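Local coordinates for putative PAS/PAC sensor protein (Nakamurella multipartita DSM 44233, PDB 6HMJ) that acts as a blue-light receptor, carrying FMN in a light-oxygen-voltage domain and mediating RNA binding and translational regulation, at residues G13-D18 with G108-L113; L32-A37 with A46-H51; V247-A252 with I344-D349; D308-L313 with F328-V333. All blocks are in the same frame, centred on the assembly; numbering follows the deposited sequence.

Contact 1 (G13-D18 with G108-L113); sequences GSFVLD and GVITDL
The ring of F15 lies across the backbone of G108, whose CA sits over the middle of one face in a CH-pi contact, 3.8 Å from the ring centroid. At the ring's edge, close to its plane, F15 CE2 meets I110 CD1 at 4.1 Å. F15 CG stands between its own backbone N and carbonyl carbon (chi1 65°), a torsion that swings the ring over the adjoining strand, where G108 has no side chain to obstruct it. Beneath this packing the two strands run antiparallel. Two hydrogen-bonded pairs, G13 with I110 and F15 with G108, flank the non-hydrogen-bonded pair of S14 with V109. Each hydrogen-bonded pair exchanges two bonds, the shortest from I110 N to G13 O at 2.7 Å. CA-H...O contacts supplement them, with S14 CA 3.1 Å from G108 O and V109 CA 3.3 Å from G13 O. Strand 105-112 is the central one of a five-stranded PAS-type sheet (order 2-1-5-4-3), and 11-18 is its neighbour. F15 and I110 face its helices, touching L30, with W60 also against F15. From the other face S14 and V109 pack on P73 and T95 of the second subunit. With the backbone groups of G13, F15, G108 and I110 paired to one another, the sheet can present an apolar surface to its helices while its other face contributes to the dimer interface.

Contact 2 (L32-A37 with A46-H51); sequences LVLGFA and AVVLAH
Where helix 28-34 ends in a Schellman motif, L34 and F36 pack against H51 at the end of the short helix 45-50. L34 CB stands over the centre of the imidazole in a CH-pi contact, 4.0 Å from the ring centroid, and the two side chains cross at about a right angle. Beyond CB the leucine forks: CD1 reaches H51 ND1 at 3.8 Å and goes on to V47 CG1 at 4.3 Å, while CD2 touches H51 CB. F36 comes to a different part of the same imidazole. Its CE1 lies 3.6 Å from H51 NE2, the rings meeting rim to rim with planes at 69° and neither covering the other's face. The chain turns between these two contacts at G35, the C-prime residue with positive phi, whose N bonds to L32 O; this reversal brings F36 to the histidine's rim while L34 stays over its face. Both helices belong to the N-terminal PAS region, and L43 and W60 pack close by, on L34 and V48 respectively. H51 is held from its own side too: ND1 donates to V47 O at 3.0 Å, a bent bond (134°) whose donor lies above the carbonyl plane. An alanine at H51 is likely to deprive L34 CB and F36 CE1 of the ring they rest against and to leave V47 O without its side-chain donor. The backbone of H51 also hydrogen-bonds with L81, tying the end of helix 45-50 to strand 74-82.

Contact 3 (V247-A252 with I344-D349); sequences VAITVA and IGYQLD. With FMN (flavin mononucleotide), chain E.
T250 and G345 form the antiparallel hydrogen-bonded pair here: T250 N donates to G345 O at 2.9 Å and G345 N to T250 O at 2.8 Å. Y346 CA adds a CA-H...O contact to A248 O. Side-chain polar bonds converge on T250 OG1. It receives Q347 NE2 at 3.0 Å, lying in the amide plane, and itself donates to G345 O at 3.1 Å from above the carbonyl plane, so that G345 O accepts twice. The bend of the Q347 chain at chi2 (84°) brings the amide to the N5 edge of the flavin, where NE2 also makes a weak bond to FMN N5 at 3.4 Å and CG lies near FMN O4. T250 thus probably orients the amide of a residue that binds FMN; in LOV domains a glutamine beside N5 is commonly taken to relay the light signal. Two waters bridge Q347 O to the backbone of A248, one through its N and the other through its O. V247 CG1 lies 4.0 Å from L348 CD2, and I249 CG2 packs against I344 CG2. Helix 266-272 adds F268 against A248, T250 and Q347; strands 261-264 and 323-334 flank the pair, and V247 meets V247 of the second subunit.

Contact 4 (D308-L313 with F328-V333); sequences DAVTTL and FHLSPV. With FMN (flavin mononucleotide), chain E.
F328 packs between T312 and the flavin. T312 CB approaches one ring face, 4.1 Å from the centroid, in a CH-pi contact, while the opposite face lies nearly parallel to the isoalloxazine and offset from it, with F328 CZ 3.4 Å from FMN C10. With chi1 at 69°, F328 CG is tucked over its own backbone, between N and C, and the ring lies flat between T312 and the isoalloxazine. A serine at F328 would probably leave the flavin without this flat cover and T312 CB without the face it rests on. Other apolar contacts extend along the same side: L330 CD2 touches FMN C8, and its CD1 lies beside V310 CG2 at 3.9 Å. At the far end A309 CB meets P332 CD at 3.9 Å. Backbone bonds join V310 to L330 and T312 to F328, two in each pair, the straightest from L330 N to V310 O at 2.7 Å (172°). On the other face of the hairpin H329 crosses T311 at about a right angle, its CD2 3.5 Å from T311 OG1. T312 OG1 finds its polar partner in T214 OG1. The hairpin 310-317 and 323-334 lies between strands 213-216 and 340-346 of the PAS sheet. I300 of helix 294-305 packs on T312 and L330 on the flavin side, and S331 OG bonds to D244 OD2 of the second subunit.

Contacts 1 and 2 belong to the N-terminal PAS region, contacts 3 and 4 to the FMN-binding one, the two groups lying on opposite sides of the chain's centre, with about 94 to 97 Å between contact centres. Each group is tightly coupled: contact 2 touches contact 1 through V48 and I110, and contacts 3 and 4 share a sheet, with I344 N bonding probably to S331 O. Contacts 1 and 3 are buried strand pairings; contacts 2 and 4 are partly buried. Contact 2 alone is without strand pairing, relying on aromatic and aliphatic packing. The sheet contacts differ in what their inner face meets: helices in contact 1, the flavin in contacts 3 and 4, polar at Q347 and apolar at F328.

Contact 1 (G13-D18 with G108-L113)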
# COMPACT_ATOMS: atom_id res chain seq x y z
N GLY A 13 51.65 12.66 0.85
CA GLY A 13 53.06 12.64 1.16
C GLY A 13 53.54 14.05 1.46
O GLY A 13 52.88 15.04 1.13
N SER A 14 54.70 14.13 2.10
CA SER A 14 55.23 15.39 2.59
C SER A 14 56.67 15.57 2.14
O SER A 14 57.36 14.62 1.79
CB SER A 14 55.15 15.46 4.12
OG SER A 14 55.84 14.37 4.72
N PHE A 15 57.11 16.83 2.16
CA PHE A 15 58.51 17.14 1.94
C PHE A 15 58.87 18.38 2.75
O PHE A 15 58.00 19.16 3.16
CB PHE A 15 58.84 17.36 0.46
CG PHE A 15 58.17 18.57 -0.16
CD1 PHE A 15 58.59 19.86 0.15
CD2 PHE A 15 57.15 18.41 -1.08
CE1 PHE A 15 57.99 20.96 -0.43
CE2 PHE A 15 56.55 19.52 -1.67
CZ PHE A 15 56.97 20.79 -1.34
N VAL A 16 60.17 18.56 2.97
CA VAL A 16 60.71 19.75 3.60
C VAL A 16 61.83 20.28 2.70
O VAL A 16 62.67 19.51 2.24
CB VAL A 16 61.23 19.48 5.02
CG1 VAL A 16 61.68 20.78 5.68
CG2 VAL A 16 60.16 18.81 5.86
N LEU A 17 61.83 21.59 2.47
CA LEU A 17 62.77 22.22 1.55
C LEU A 17 63.51 23.31 2.31
O LEU A 17 62.90 24.30 2.72
CB LEU A 17 62.04 22.78 0.33
CG LEU A 17 62.93 23.42 -0.74
CD1 LEU A 17 63.78 22.38 -1.44
CD2 LEU A 17 62.06 24.17 -1.75
N ASP A 18 64.81 23.13 2.49
CA ASP A 18 65.62 24.13 3.16
C ASP A 18 65.80 25.35 2.27
O ASP A 18 66.10 25.23 1.08
CB ASP A 18 66.98 23.54 3.54
CG ASP A 18 66.86 22.40 4.53
OD1 ASP A 18 65.73 22.13 5.00
OD2 ASP A 18 67.89 21.76 4.84
N GLY A 108 55.87 20.88 2.76
CA GLY A 108 54.85 20.63 1.76
C GLY A 108 54.11 19.35 2.07
O GLY A 108 54.68 18.40 2.60
N VAL A 109 52.82 19.33 1.74
CA VAL A 109 51.98 18.15 1.89
C VAL A 109 51.23 17.99 0.58
O VAL A 109 50.37 18.82 0.24
CB VAL A 109 51.01 18.26 3.07
CG1 VAL A 109 50.12 17.03 3.15
CG2 VAL A 109 51.77 18.47 4.37
N ILE A 110 51.54 16.93 -0.16
CA ILE A 110 50.88 16.63 -1.43
C ILE A 110 49.85 15.55 -1.16
O ILE A 110 50.19 14.45 -0.72
CB ILE A 110 51.89 16.19 -2.49
CG1 ILE A 110 53.01 17.23 -2.61
CG2 ILE A 110 51.19 15.98 -3.83
CD1 ILE A 110 54.07 16.89 -3.63
N THR A 111 48.58 15.86 -1.44
CA THR A 111 47.47 14.97 -1.14
C THR A 111 46.81 14.51 -2.43
O THR A 111 46.58 15.32 -3.33
CB THR A 111 46.44 15.66 -0.24
OG1 THR A 111 47.10 16.26 0.88
CG2 THR A 111 45.41 14.66 0.27
N ASP A 112 46.53 13.21 -2.52
CA ASP A 112 45.83 12.64 -3.65
C ASP A 112 44.34 12.63 -3.32
O ASP A 112 43.90 11.89 -2.43
CB ASP A 112 46.34 11.23 -3.95
CG ASP A 112 45.60 10.57 -5.11
OD1 ASP A 112 44.69 11.21 -5.69
OD2 ASP A 112 45.93 9.41 -5.43
N LEU A 113 43.56 13.44 -4.03
CA LEU A 113 42.14 13.58 -3.77
C LEU A 113 41.31 12.57 -4.56
O LEU A 113 40.08 12.69 -4.60
CB LEU A 113 41.67 15.00 -4.11
CG LEU A 113 42.37 16.13 -3.36
CD1 LEU A 113 41.94 17.49 -3.90
CD2 LEU A 113 42.10 16.04 -1.87

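Contact 2 (L32-A37 with A46-H51)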
# COMPACT_ATOMS: atom_id res chain seq x y z
N LEU A 32 55.62 7.03 -2.70
CA LEU A 32 54.51 6.14 -3.06
C LEU A 32 53.39 6.89 -3.74
O LEU A 32 52.82 6.40 -4.73
CB LEU A 32 54.00 5.42 -1.81
CG LEU A 32 54.92 4.34 -1.25
CD1 LEU A 32 54.54 3.98 0.18
CD2 LEU A 32 54.88 3.10 -2.14
N VAL A 33 53.04 8.08 -3.24
CA VAL A 33 51.99 8.87 -3.88
C VAL A 33 52.32 9.11 -5.34
O VAL A 33 51.45 9.03 -6.21
CB VAL A 33 51.79 10.20 -3.12
CG1 VAL A 33 50.94 11.16 -3.95
CG2 VAL A 33 51.15 9.95 -1.77
N LEU A 34 53.59 9.42 -5.64
CA LEU A 34 53.96 9.69 -7.03
C LEU A 34 53.93 8.43 -7.88
O LEU A 34 53.66 8.50 -9.08
CB LEU A 34 55.35 10.34 -7.06
CG LEU A 34 55.47 11.67 -6.30
CD1 LEU A 34 56.88 12.24 -6.41
CD2 LEU A 34 54.44 12.68 -6.79
N GLY A 35 54.20 7.26 -7.28
CA GLY A 35 54.12 6.01 -8.00
C GLY A 35 55.39 5.18 -7.93
O GLY A 35 55.66 4.38 -8.83
N PHE A 36 56.17 5.36 -6.87
CA PHE A 36 57.45 4.70 -6.73
C PHE A 36 57.64 4.24 -5.29
O PHE A 36 57.19 4.90 -4.35
CB PHE A 36 58.62 5.63 -7.08
CG PHE A 36 58.75 5.92 -8.54
CD1 PHE A 36 58.24 7.09 -9.07
CD2 PHE A 36 59.41 5.03 -9.39
CE1 PHE A 36 58.37 7.37 -10.42
CE2 PHE A 36 59.54 5.31 -10.74
CZ PHE A 36 59.02 6.48 -11.25
N ALA A 37 58.31 3.10 -5.12
CA ALA A 37 58.73 2.73 -3.78
C ALA A 37 59.80 3.72 -3.33
O ALA A 37 60.50 4.32 -4.16
CB ALA A 37 59.28 1.31 -3.76
N ALA A 46 62.40 18.80 -8.90
CA ALA A 46 62.23 18.48 -10.31
C ALA A 46 61.45 17.19 -10.51
O ALA A 46 60.76 17.04 -11.53
CB ALA A 46 63.60 18.38 -10.99
N VAL A 47 61.52 16.26 -9.56
CA VAL A 47 60.78 15.01 -9.68
C VAL A 47 59.30 15.24 -9.41
O VAL A 47 58.44 14.69 -10.11
CB VAL A 47 61.36 13.95 -8.73
CG1 VAL A 47 60.50 12.70 -8.73
CG2 VAL A 47 62.79 13.60 -9.13
N VAL A 48 58.98 16.03 -8.39
CA VAL A 48 57.58 16.36 -8.11
C VAL A 48 56.93 17.00 -9.32
O VAL A 48 55.88 16.54 -9.80
CB VAL A 48 57.48 17.26 -6.87
CG1 VAL A 48 56.05 17.79 -6.71
CG2 VAL A 48 57.90 16.51 -5.62
N LEU A 49 57.54 18.06 -9.86
CA LEU A 49 56.94 18.76 -10.99
C LEU A 49 56.75 17.85 -12.19
O LEU A 49 55.84 18.07 -12.99
CB LEU A 49 57.80 19.97 -11.38
CG LEU A 49 57.86 21.08 -10.33
CD1 LEU A 49 59.18 21.84 -10.43
CD2 LEU A 49 56.67 22.02 -10.46
N ALA A 50 57.60 16.83 -12.34
CA ALA A 50 57.46 15.90 -13.46
C ALA A 50 56.20 15.06 -13.36
O ALA A 50 55.74 14.53 -14.38
CB ALA A 50 58.69 15.00 -13.54
N HIS A 51 55.63 14.91 -12.16
CA HIS A 51 54.37 14.20 -11.98
C HIS A 51 53.17 15.12 -11.91
O HIS A 51 52.04 14.64 -11.73
CB HIS A 51 54.43 13.33 -10.72
CG HIS A 51 55.42 12.21 -10.80
ND1 HIS A 51 56.67 12.28 -10.21
CD2 HIS A 51 55.36 11.00 -11.40
CE1 HIS A 51 57.32 11.16 -10.44
NE2 HIS A 51 56.55 10.37 -11.16

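Contact 3 (V247-A252 with I344-D349)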
# COMPACT_ATOMS: atom_id res chain seq x y z
N VAL A 247 -32.78 -10.30 2.09
CA VAL A 247 -32.77 -9.31 1.03
C VAL A 247 -34.13 -8.62 0.99
O VAL A 247 -35.14 -9.16 1.44
CB VAL A 247 -32.42 -9.91 -0.35
CG1 VAL A 247 -31.02 -10.49 -0.33
CG2 VAL A 247 -33.43 -10.98 -0.76
N ALA A 248 -34.14 -7.41 0.44
CA ALA A 248 -35.33 -6.58 0.49
C ALA A 248 -36.39 -7.10 -0.46
O ALA A 248 -36.10 -7.51 -1.58
CB ALA A 248 -34.99 -5.13 0.13
N ILE A 249 -37.64 -7.09 0.01
CA ILE A 249 -38.79 -7.48 -0.79
C ILE A 249 -39.86 -6.41 -0.63
O ILE A 249 -40.17 -5.99 0.50
CB ILE A 249 -39.34 -8.86 -0.36
CG1 ILE A 249 -38.23 -9.91 -0.45
CG2 ILE A 249 -40.54 -9.25 -1.22
CD1 ILE A 249 -38.64 -11.29 0.03
N THR A 250 -40.42 -5.96 -1.75
CA THR A 250 -41.48 -4.96 -1.74
C THR A 250 -42.53 -5.35 -2.77
O THR A 250 -42.23 -5.99 -3.78
CB THR A 250 -40.95 -3.56 -2.04
OG1 THR A 250 -40.22 -3.57 -3.28
CG2 THR A 250 -40.03 -3.08 -0.92
N VAL A 251 -43.77 -4.96 -2.50
CA VAL A 251 -44.89 -5.19 -3.41
C VAL A 251 -45.62 -3.88 -3.62
O VAL A 251 -45.90 -3.15 -2.65
CB VAL A 251 -45.85 -6.27 -2.88
CG1 VAL A 251 -46.95 -6.55 -3.91
CG2 VAL A 251 -45.10 -7.55 -2.54
N ALA A 252 -45.94 -3.58 -4.87
CA ALA A 252 -46.70 -2.39 -5.23
C ALA A 252 -47.98 -2.82 -5.94
O ALA A 252 -47.97 -3.77 -6.74
CB ALA A 252 -45.89 -1.46 -6.12
N ILE A 344 -43.54 -6.99 -7.89
CA ILE A 344 -42.63 -7.28 -6.79
C ILE A 344 -41.29 -6.64 -7.11
O ILE A 344 -40.83 -6.68 -8.26
CB ILE A 344 -42.47 -8.79 -6.55
CG1 ILE A 344 -43.84 -9.46 -6.45
CG2 ILE A 344 -41.66 -9.03 -5.28
CD1 ILE A 344 -43.78 -10.97 -6.36
N GLY A 345 -40.67 -6.04 -6.10
CA GLY A 345 -39.36 -5.42 -6.25
C GLY A 345 -38.38 -6.02 -5.25
O GLY A 345 -38.72 -6.21 -4.08
N TYR A 346 -37.17 -6.31 -5.73
CA TYR A 346 -36.11 -6.90 -4.91
C TYR A 346 -34.90 -5.97 -4.97
O TYR A 346 -34.08 -6.06 -5.88
CB TYR A 346 -35.75 -8.30 -5.40
CG TYR A 346 -36.94 -9.18 -5.71
CD1 TYR A 346 -37.61 -9.07 -6.92
CD2 TYR A 346 -37.40 -10.11 -4.78
CE1 TYR A 346 -38.70 -9.87 -7.20
CE2 TYR A 346 -38.49 -10.91 -5.05
CZ TYR A 346 -39.14 -10.78 -6.27
OH TYR A 346 -40.22 -11.58 -6.55
N GLN A 347 -34.79 -5.08 -3.99
CA GLN A 347 -33.70 -4.11 -3.98
C GLN A 347 -32.43 -4.74 -3.44
O GLN A 347 -32.45 -5.51 -2.48
CB GLN A 347 -34.08 -2.89 -3.13
CG GLN A 347 -35.27 -2.09 -3.67
CD GLN A 347 -36.61 -2.66 -3.25
OE1 GLN A 347 -36.69 -3.71 -2.60
NE2 GLN A 347 -37.68 -1.97 -3.61
N LEU A 348 -31.30 -4.40 -4.08
CA LEU A 348 -29.99 -4.92 -3.70
C LEU A 348 -28.98 -3.79 -3.71
O LEU A 348 -28.90 -3.04 -4.69
CB LEU A 348 -29.53 -6.03 -4.66
CG LEU A 348 -30.33 -7.34 -4.64
CD1 LEU A 348 -29.94 -8.21 -5.82
CD2 LEU A 348 -30.10 -8.09 -3.33
N ASP A 349 -28.22 -3.67 -2.63
CA ASP A 349 -27.12 -2.72 -2.57
C ASP A 349 -25.92 -3.34 -3.28
O ASP A 349 -25.28 -4.25 -2.76
CB ASP A 349 -26.78 -2.38 -1.12
CG ASP A 349 -25.69 -1.34 -1.00
OD1 ASP A 349 -25.17 -0.90 -2.05
OD2 ASP A 349 -25.36 -0.94 0.14
N1 FMN E . -37.44 3.11 -7.98
C2 FMN E . -36.30 3.39 -7.32
O2 FMN E . -35.64 4.39 -7.65
N3 FMN E . -35.84 2.63 -6.31
C4 FMN E . -36.48 1.53 -5.89
O4 FMN E . -36.03 0.85 -4.94
C4A FMN E . -37.74 1.15 -6.56
N5 FMN E . -38.45 0.06 -6.20
C5A FMN E . -39.60 -0.25 -6.84
C6 FMN E . -40.30 -1.39 -6.44
C7 FMN E . -41.48 -1.74 -7.07
C7M FMN E . -42.23 -2.97 -6.62
C8 FMN E . -41.99 -0.90 -8.19
C8M FMN E . -43.27 -1.25 -8.91
C9 FMN E . -41.29 0.22 -8.59
C9A FMN E . -40.11 0.59 -7.96
N10 FMN E . -39.37 1.74 -8.35
C10 FMN E . -38.19 2.03 -7.66
C1' FMN E . -39.77 2.63 -9.44
C2' FMN E . -40.55 3.82 -8.92
O2' FMN E . -41.37 3.43 -7.81
C3' FMN E . -41.41 4.38 -10.03
O3' FMN E . -42.30 3.35 -10.49
C4' FMN E . -40.61 4.87 -11.22
O4' FMN E . -39.68 5.88 -10.81
C5' FMN E . -41.62 5.39 -12.23
O5' FMN E . -41.28 6.69 -12.71
P FMN E . -42.05 7.97 -12.13
O1P FMN E . -41.38 9.10 -12.86
O2P FMN E . -43.49 7.72 -12.50
O3P FMN E . -41.83 7.92 -10.63
O HOH W 1 -31.40 -6.11 -0.02
O HOH W 2 -33.58 -8.35 -3.00

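Contact 4 (D308-L313 with F328-V333)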
# COMPACT_ATOMS: atom_id res chain seq x y z
N ASP A 308 -43.71 -5.86 -18.23
CA ASP A 308 -42.44 -6.52 -18.49
C ASP A 308 -41.71 -6.81 -17.18
O ASP A 308 -41.91 -6.15 -16.16
CB ASP A 308 -41.56 -5.65 -19.38
CG ASP A 308 -42.17 -5.41 -20.75
OD1 ASP A 308 -43.03 -6.21 -21.17
OD2 ASP A 308 -41.78 -4.43 -21.41
N ALA A 309 -40.83 -7.81 -17.23
CA ALA A 309 -39.88 -8.09 -16.16
C ALA A 309 -38.56 -7.44 -16.54
O ALA A 309 -38.02 -7.70 -17.62
CB ALA A 309 -39.71 -9.59 -15.95
N VAL A 310 -38.04 -6.58 -15.66
CA VAL A 310 -36.82 -5.83 -15.93
C VAL A 310 -35.98 -5.75 -14.67
O VAL A 310 -36.48 -5.85 -13.55
CB VAL A 310 -37.11 -4.40 -16.45
CG1 VAL A 310 -37.96 -4.45 -17.71
CG2 VAL A 310 -37.80 -3.57 -15.37
N THR A 311 -34.68 -5.55 -14.87
CA THR A 311 -33.74 -5.24 -13.80
C THR A 311 -33.23 -3.83 -14.02
O THR A 311 -32.85 -3.47 -15.14
CB THR A 311 -32.58 -6.23 -13.77
OG1 THR A 311 -33.08 -7.56 -13.57
CG2 THR A 311 -31.61 -5.88 -12.65
N THR A 312 -33.21 -3.03 -12.96
CA THR A 312 -32.83 -1.63 -13.05
C THR A 312 -31.71 -1.34 -12.06
O THR A 312 -31.80 -1.72 -10.89
CB THR A 312 -34.03 -0.71 -12.77
OG1 THR A 312 -34.91 -0.73 -13.90
CG2 THR A 312 -33.57 0.72 -12.50
N LEU A 313 -30.67 -0.67 -12.55
CA LEU A 313 -29.64 -0.10 -11.69
C LEU A 313 -29.88 1.40 -11.61
O LEU A 313 -30.06 2.06 -12.64
CB LEU A 313 -28.24 -0.39 -12.24
CG LEU A 313 -27.06 0.15 -11.43
CD1 LEU A 313 -27.03 -0.48 -10.04
CD2 LEU A 313 -25.75 -0.08 -12.16
N PHE A 328 -32.42 -3.30 -8.50
CA PHE A 328 -33.67 -3.92 -8.09
C PHE A 328 -34.37 -4.51 -9.30
O PHE A 328 -34.48 -3.86 -10.35
CB PHE A 328 -34.59 -2.92 -7.36
CG PHE A 328 -35.15 -1.84 -8.23
CD1 PHE A 328 -36.30 -2.05 -8.98
CD2 PHE A 328 -34.56 -0.59 -8.27
CE1 PHE A 328 -36.83 -1.05 -9.77
CE2 PHE A 328 -35.09 0.42 -9.06
CZ PHE A 328 -36.22 0.19 -9.81
N HIS A 329 -34.82 -5.75 -9.16
CA HIS A 329 -35.55 -6.44 -10.21
C HIS A 329 -37.05 -6.24 -10.02
O HIS A 329 -37.55 -6.23 -8.89
CB HIS A 329 -35.20 -7.93 -10.19
CG HIS A 329 -36.02 -8.77 -11.11
ND1 HIS A 329 -36.86 -9.77 -10.65
CD2 HIS A 329 -36.13 -8.79 -12.46
CE1 HIS A 329 -37.46 -10.35 -11.67
NE2 HIS A 329 -37.03 -9.77 -12.78
N LEU A 330 -37.76 -6.05 -11.13
CA LEU A 330 -39.20 -5.84 -11.12
C LEU A 330 -39.86 -7.04 -11.78
O LEU A 330 -39.62 -7.33 -12.96
CB LEU A 330 -39.58 -4.56 -11.86
CG LEU A 330 -39.26 -3.24 -11.15
CD1 LEU A 330 -39.44 -2.08 -12.11
CD2 LEU A 330 -40.12 -3.05 -9.92
N SER A 331 -40.69 -7.75 -11.01
CA SER A 331 -41.35 -8.96 -11.48
C SER A 331 -42.86 -8.75 -11.46
O SER A 331 -43.42 -8.46 -10.40
CB SER A 331 -40.96 -10.15 -10.61
OG SER A 331 -41.29 -11.37 -11.24
N PRO A 332 -43.55 -8.87 -12.60
CA PRO A 332 -45.00 -8.66 -12.59
C PRO A 332 -45.75 -9.88 -12.09
O PRO A 332 -45.34 -11.03 -12.31
CB PRO A 332 -45.33 -8.38 -14.06
CG PRO A 332 -44.28 -9.12 -14.81
CD PRO A 332 -43.03 -9.05 -13.96
N VAL A 333 -46.87 -9.63 -11.41
CA VAL A 333 -47.74 -10.67 -10.88
C VAL A 333 -49.08 -10.53 -11.57
O VAL A 333 -49.72 -9.47 -11.49
CB VAL A 333 -47.88 -10.58 -9.36
CG1 VAL A 333 -48.76 -11.70 -8.84
CG2 VAL A 333 -46.52 -10.59 -8.68
N1 FMN E . -37.44 3.11 -7.98
C2 FMN E . -36.30 3.39 -7.32
O2 FMN E . -35.64 4.39 -7.65
N3 FMN E . -35.84 2.63 -6.31
C4 FMN E . -36.48 1.53 -5.89
O4 FMN E . -36.03 0.85 -4.94
C4A FMN E . -37.74 1.15 -6.56
N5 FMN E . -38.45 0.06 -6.20
C5A FMN E . -39.60 -0.25 -6.84
C6 FMN E . -40.30 -1.39 -6.44
C7 FMN E . -41.48 -1.74 -7.07
C7M FMN E . -42.23 -2.97 -6.62
C8 FMN E . -41.99 -0.90 -8.19
C8M FMN E . -43.27 -1.25 -8.91
C9 FMN E . -41.29 0.22 -8.59
C9A FMN E . -40.11 0.59 -7.96
N10 FMN E . -39.37 1.74 -8.35
C10 FMN E . -38.19 2.03 -7.66
C1' FMN E . -39.77 2.63 -9.44
C2' FMN E . -40.55 3.82 -8.92
O2' FMN E . -41.37 3.43 -7.81
C3' FMN E . -41.41 4.38 -10.03
O3' FMN E . -42.30 3.35 -10.49
C4' FMN E . -40.61 4.87 -11.22
O4' FMN E . -39.68 5.88 -10.81
C5' FMN E . -41.62 5.39 -12.23
O5' FMN E . -41.28 6.69 -12.71
P FMN E . -42.05 7.97 -12.13
O1P FMN E . -41.38 9.10 -12.86
O2P FMN E . -43.49 7.72 -12.50
O3P FMN E . -41.83 7.92 -10.63